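Local atomic coordinates of amidohydrolase family protein (Acinetobacter baumannii, PDB entry 4I6K), a protein that probably hydrolyses 2-pyrone-4,6-dicarboxylic acid, as a member of the amidohydrolase family. Residues M25-T37 with K242-H254. Sequence-based numbering, arbitrary orientation.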
loop_
_atom_site.group_PDB
_atom_site.type_symbol
_atom_site.label_atom_id
_atom_site.label_comp_id
_atom_site.label_asym_id
_atom_site.label_seq_id
_atom_site.Cartn_x
_atom_site.Cartn_y
_atom_site.Cartn_z
ATOM N N MET A 25 8.962 3.412 17.060
ATOM C CA MET A 25 8.873 2.720 15.746
ATOM C C MET A 25 8.877 1.228 15.970
ATOM O O MET A 25 9.427 0.477 15.171
ATOM C CB MET A 25 10.043 3.102 14.843
ATOM N N ASN A 26 8.269 0.796 17.068
ATOM C CA ASN A 26 8.215 -0.619 17.383
ATOM C C ASN A 26 7.278 -1.390 16.454
ATOM O O ASN A 26 7.646 -2.441 15.931
ATOM C CB ASN A 26 7.857 -0.855 18.862
ATOM C CG ASN A 26 9.092 -1.000 19.747
ATOM O OD1 ASN A 26 9.920 -0.092 19.835
ATOM N ND2 ASN A 26 9.217 -2.147 20.410
ATOM N N CYS A 27 6.076 -0.872 16.232
ATOM C CA CYS A 27 5.047 -1.685 15.600
ATOM C C CYS A 27 4.139 -0.862 14.699
ATOM O O CYS A 27 3.362 -0.027 15.172
ATOM C CB CYS A 27 4.230 -2.404 16.668
ATOM S SG CYS A 27 3.320 -3.829 16.070
ATOM N N ILE A 28 4.224 -1.133 13.400
ATOM C CA ILE A 28 3.709 -0.217 12.384
ATOM C C ILE A 28 2.708 -0.858 11.415
ATOM O O ILE A 28 2.987 -1.893 10.811
ATOM C CB ILE A 28 4.888 0.405 11.610
ATOM C CG1 ILE A 28 5.947 0.908 12.603
ATOM C CG2 ILE A 28 4.416 1.514 10.672
ATOM C CD1 ILE A 28 7.098 1.659 11.966
ATOM N N ASP A 29 1.536 -0.240 11.294
ATOM C CA ASP A 29 0.519 -0.651 10.320
ATOM C C ASP A 29 0.617 0.257 9.101
ATOM O O ASP A 29 0.305 1.453 9.179
ATOM C CB ASP A 29 -0.882 -0.567 10.933
ATOM C CG ASP A 29 -1.983 -0.904 9.932
ATOM O OD1 ASP A 29 -3.155 -1.060 10.352
ATOM O OD2 ASP A 29 -1.674 -1.008 8.727
ATOM N N THR A 30 1.054 -0.301 7.975
ATOM C CA THR A 30 1.423 0.538 6.830
ATOM C C THR A 30 0.341 0.721 5.768
ATOM O O THR A 30 0.628 1.203 4.673
ATOM C CB THR A 30 2.716 0.039 6.148
ATOM O OG1 THR A 30 2.462 -1.186 5.447
ATOM C CG2 THR A 30 3.811 -0.187 7.185
ATOM N N HIS A 31 -0.896 0.354 6.080
ATOM C CA HIS A 31 -1.948 0.470 5.088
ATOM C C HIS A 31 -3.346 0.519 5.688
ATOM O O HIS A 31 -3.964 -0.515 5.954
ATOM C CB HIS A 31 -1.848 -0.677 4.086
ATOM C CG HIS A 31 -2.408 -0.346 2.738
ATOM N ND1 HIS A 31 -1.616 0.082 1.693
ATOM C CD2 HIS A 31 -3.678 -0.373 2.265
ATOM C CE1 HIS A 31 -2.377 0.298 0.631
ATOM N NE2 HIS A 31 -3.630 0.032 0.952
ATOM N N ALA A 32 -3.845 1.731 5.897
ATOM C CA ALA A 32 -5.238 1.928 6.261
ATOM C C ALA A 32 -5.744 3.178 5.558
ATOM O O ALA A 32 -4.952 3.940 4.970
ATOM C CB ALA A 32 -5.384 2.054 7.773
ATOM N N HIS A 33 -7.057 3.390 5.611
ATOM C CA HIS A 33 -7.655 4.563 4.985
ATOM C C HIS A 33 -8.615 5.215 5.962
ATOM O O HIS A 33 -9.315 4.525 6.683
ATOM C CB HIS A 33 -8.428 4.173 3.725
ATOM C CG HIS A 33 -7.656 3.328 2.759
ATOM N ND1 HIS A 33 -6.790 3.861 1.828
ATOM C CD2 HIS A 33 -7.662 1.990 2.539
ATOM C CE1 HIS A 33 -6.284 2.889 1.088
ATOM N NE2 HIS A 33 -6.791 1.743 1.502
ATOM N N VAL A 34 -8.625 6.542 6.021
ATOM C CA VAL A 34 -9.699 7.234 6.722
ATOM C C VAL A 34 -10.528 7.944 5.686
ATOM O O VAL A 34 -10.023 8.313 4.625
ATOM C CB VAL A 34 -9.205 8.292 7.726
ATOM C CG1 VAL A 34 -8.528 7.628 8.912
ATOM C CG2 VAL A 34 -8.279 9.283 7.044
ATOM N N PHE A 35 -11.809 8.119 5.989
ATOM C CA PHE A 35 -12.720 8.881 5.136
ATOM C C PHE A 35 -14.071 9.022 5.844
ATOM O O PHE A 35 -14.348 8.328 6.838
ATOM C CB PHE A 35 -12.898 8.211 3.765
ATOM C CG PHE A 35 -13.394 6.804 3.856
ATOM C CD1 PHE A 35 -14.735 6.545 4.109
ATOM C CD2 PHE A 35 -12.518 5.731 3.730
ATOM C CE1 PHE A 35 -15.206 5.243 4.216
ATOM C CE2 PHE A 35 -12.982 4.414 3.833
ATOM C CZ PHE A 35 -14.325 4.173 4.076
ATOM N N SER A 36 -14.893 9.928 5.321
ATOM C CA SER A 36 -16.190 10.255 5.897
ATOM C C SER A 36 -17.190 10.437 4.779
ATOM O O SER A 36 -16.805 10.635 3.635
ATOM C CB SER A 36 -16.106 11.561 6.671
ATOM O OG SER A 36 -17.211 12.379 6.336
ATOM N N THR A 37 -18.479 10.404 5.102
ATOM C CA THR A 37 -19.488 10.539 4.063
ATOM C C THR A 37 -19.615 11.991 3.647
ATOM O O THR A 37 -20.238 12.305 2.637
ATOM C CB THR A 37 -20.843 9.970 4.484
ATOM O OG1 THR A 37 -20.645 8.910 5.429
ATOM C CG2 THR A 37 -21.566 9.418 3.269
ATOM N N LYS A 242 12.320 -6.722 2.879
ATOM C CA LYS A 242 11.596 -5.832 2.002
ATOM C C LYS A 242 10.090 -5.953 2.240
ATOM O O LYS A 242 9.281 -5.356 1.529
ATOM C CB LYS A 242 11.944 -6.158 0.549
ATOM C CG LYS A 242 13.452 -6.219 0.262
ATOM C CD LYS A 242 14.209 -4.989 0.774
ATOM C CE LYS A 242 13.657 -3.674 0.175
ATOM N NZ LYS A 242 13.927 -3.486 -1.296
ATOM N N LEU A 243 9.716 -6.727 3.247
ATOM C CA LEU A 243 8.309 -7.017 3.472
ATOM C C LEU A 243 7.735 -6.158 4.581
ATOM O O LEU A 243 8.366 -5.970 5.618
ATOM C CB LEU A 243 8.118 -8.491 3.813
ATOM C CG LEU A 243 8.553 -9.483 2.726
ATOM C CD1 LEU A 243 8.224 -10.926 3.147
ATOM C CD2 LEU A 243 7.906 -9.123 1.384
ATOM N N ILE A 244 6.540 -5.628 4.352
ATOM C CA ILE A 244 5.828 -4.888 5.392
ATOM C C ILE A 244 4.349 -5.291 5.462
ATOM O O ILE A 244 3.797 -5.854 4.508
ATOM C CB ILE A 244 6.005 -3.334 5.283
ATOM C CG1 ILE A 244 5.421 -2.776 3.984
ATOM C CG2 ILE A 244 7.481 -2.928 5.449
ATOM C CD1 ILE A 244 6.406 -2.726 2.843
ATOM N N TRP A 245 3.722 -5.025 6.607
ATOM C CA TRP A 245 2.321 -5.401 6.812
ATOM C C TRP A 245 1.363 -4.224 6.947
ATOM O O TRP A 245 1.729 -3.157 7.443
ATOM C CB TRP A 245 2.163 -6.281 8.048
ATOM C CG TRP A 245 0.742 -6.695 8.273
ATOM C CD1 TRP A 245 0.076 -7.716 7.660
ATOM C CD2 TRP A 245 -0.194 -6.081 9.161
ATOM N NE1 TRP A 245 -1.215 -7.783 8.122
ATOM C CE2 TRP A 245 -1.402 -6.792 9.050
ATOM C CE3 TRP A 245 -0.122 -5.005 10.055
ATOM C CZ2 TRP A 245 -2.532 -6.460 9.795
ATOM C CZ3 TRP A 245 -1.251 -4.675 10.794
ATOM C CH2 TRP A 245 -2.434 -5.398 10.657
ATOM N N GLY A 246 0.124 -4.449 6.525
ATOM C CA GLY A 246 -0.926 -3.467 6.705
ATOM C C GLY A 246 -2.246 -4.135 7.003
ATOM O O GLY A 246 -2.562 -5.201 6.463
ATOM N N SER A 247 -3.021 -3.507 7.869
ATOM C CA SER A 247 -4.356 -3.993 8.179
ATOM C C SER A 247 -5.276 -3.879 6.959
ATOM O O SER A 247 -6.205 -4.671 6.798
ATOM C CB SER A 247 -4.959 -3.188 9.345
ATOM O OG SER A 247 -5.367 -1.879 8.927
ATOM N N ASP A 248 -5.016 -2.886 6.113
ATOM C CA ASP A 248 -5.978 -2.473 5.098
ATOM C C ASP A 248 -7.353 -2.210 5.706
ATOM O O ASP A 248 -8.379 -2.412 5.057
ATOM C CB ASP A 248 -6.085 -3.532 3.998
ATOM C CG ASP A 248 -6.879 -3.050 2.800
ATOM O OD1 ASP A 248 -7.999 -3.559 2.585
ATOM O OD2 ASP A 248 -6.383 -2.163 2.074
ATOM N N TRP A 249 -7.365 -1.757 6.956
ATOM C CA TRP A 249 -8.563 -1.169 7.553
ATOM C C TRP A 249 -9.034 0.068 6.747
ATOM O O TRP A 249 -8.215 0.852 6.259
ATOM C CB TRP A 249 -8.277 -0.801 9.012
ATOM C CG TRP A 249 -9.463 -0.269 9.733
ATOM C CD1 TRP A 249 -10.414 -0.990 10.397
ATOM C CD2 TRP A 249 -9.840 1.114 9.861
ATOM N NE1 TRP A 249 -11.348 -0.144 10.944
ATOM C CE2 TRP A 249 -11.022 1.152 10.625
ATOM C CE3 TRP A 249 -9.289 2.316 9.405
ATOM C CZ2 TRP A 249 -11.670 2.352 10.938
ATOM C CZ3 TRP A 249 -9.931 3.506 9.720
ATOM C CH2 TRP A 249 -11.110 3.515 10.473
ATOM N N PRO A 250 -10.360 0.263 6.609
ATOM C CA PRO A 250 -11.446 -0.496 7.205
ATOM C C PRO A 250 -11.979 -1.582 6.282
ATOM O O PRO A 250 -13.180 -1.848 6.296
ATOM C CB PRO A 250 -12.523 0.565 7.374
ATOM C CG PRO A 250 -12.362 1.405 6.114
ATOM C CD PRO A 250 -10.876 1.364 5.773
ATOM N N HIS A 251 -11.107 -2.173 5.468
ATOM C CA HIS A 251 -11.437 -3.397 4.715
ATOM C C HIS A 251 -12.635 -3.215 3.824
ATOM O O HIS A 251 -13.609 -3.966 3.934
ATOM C CB HIS A 251 -11.682 -4.572 5.676
ATOM C CG HIS A 251 -10.752 -4.578 6.849
ATOM N ND1 HIS A 251 -11.176 -4.345 8.141
ATOM C CD2 HIS A 251 -9.407 -4.727 6.916
ATOM C CE1 HIS A 251 -10.136 -4.375 8.957
ATOM N NE2 HIS A 251 -9.051 -4.602 8.237
ATOM N N THR A 252 -12.556 -2.219 2.941
ATOM C CA THR A 252 -13.688 -1.828 2.083
ATOM C C THR A 252 -14.214 -2.963 1.211
ATOM O O THR A 252 -13.430 -3.729 0.636
ATOM C CB THR A 252 -13.327 -0.646 1.143
ATOM O OG1 THR A 252 -12.032 -0.861 0.547
ATOM C CG2 THR A 252 -13.353 0.687 1.911
ATOM N N GLN A 253 -15.539 -3.041 1.090
ATOM C CA GLN A 253 -16.175 -4.049 0.258
ATOM C C GLN A 253 -15.934 -5.435 0.837
ATOM O O GLN A 253 -16.133 -6.434 0.161
ATOM C CB GLN A 253 -15.658 -3.982 -1.187
ATOM C CG GLN A 253 -15.876 -2.638 -1.846
ATOM C CD GLN A 253 -15.871 -2.708 -3.358
ATOM O OE1 GLN A 253 -16.875 -2.416 -4.008
ATOM N NE2 GLN A 253 -14.740 -3.095 -3.928
ATOM N N HIS A 254 -15.513 -5.485 2.096
ATOM C CA HIS A 254 -15.249 -6.744 2.784
ATOM C C HIS A 254 -15.594 -6.583 4.253
ATOM O O HIS A 254 -15.143 -7.370 5.108
ATOM C CB HIS A 254 -13.772 -7.131 2.673
ATOM C CG HIS A 254 -13.373 -7.626 1.320
ATOM N ND1 HIS A 254 -13.052 -6.778 0.281
ATOM C CD2 HIS A 254 -13.214 -8.882 0.843
ATOM C CE1 HIS A 254 -12.728 -7.493 -0.784
ATOM N NE2 HIS A 254 -12.819 -8.774 -0.469
HETATM O O HOH W 1 4.874 -3.268 8.659
#
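Asp29 OD2 is gripped by two backbone amides that arrive from opposite faces of the carboxylate plane: Ser247 N donates to Asp29 OD2 at 3.0 Å from above that plane, and His31 N closes an Asx turn at 3.1 Å on the anti side. OD1 turns its syn lone pair to the hydroxyl of Ser247 (OG to Asp29 OD1, 2.8 Å) and also meets Tyr260. A small hydroxyl suits this place because, while donating to Asp29, Ser247 OG accepts from Trp249 N in an ST turn. Gly246, having no side chain, lets its CA come close to Asp29 OD2 and to the CB of His31. One residue back from Gly246, Trp245 O accepts from Thr30 N in its carbonyl plane (3.0 Å) and from Thr30 OG1 above it, the hydroxyl standing between the backbone N and the carbonyl carbon (chi1 71°), which brings it over Trp245 O. These bonds join strand 28-32 to the chain following strand 243-244, the first and last strands closing the (beta/alpha)8 barrel of the amidohydrolases. Toward the end of the strand the imidazole of His31 runs alongside the carboxylate of Asp248, their planes 28° apart, with His31 CD2 3.2 Å from Asp248 OD2. His31 ND1 pairs with Lys210 while NE2 hydrogen-bonds a citrate probably taken up from the crystallisation liquor; Tyr215 and Arg216 hold Asp248 OD1. His33 N bonds Trp249 O at 2.9 Å, just before a cis peptide leading into Pro250, whose CG packs obliquely on the ring of Phe35.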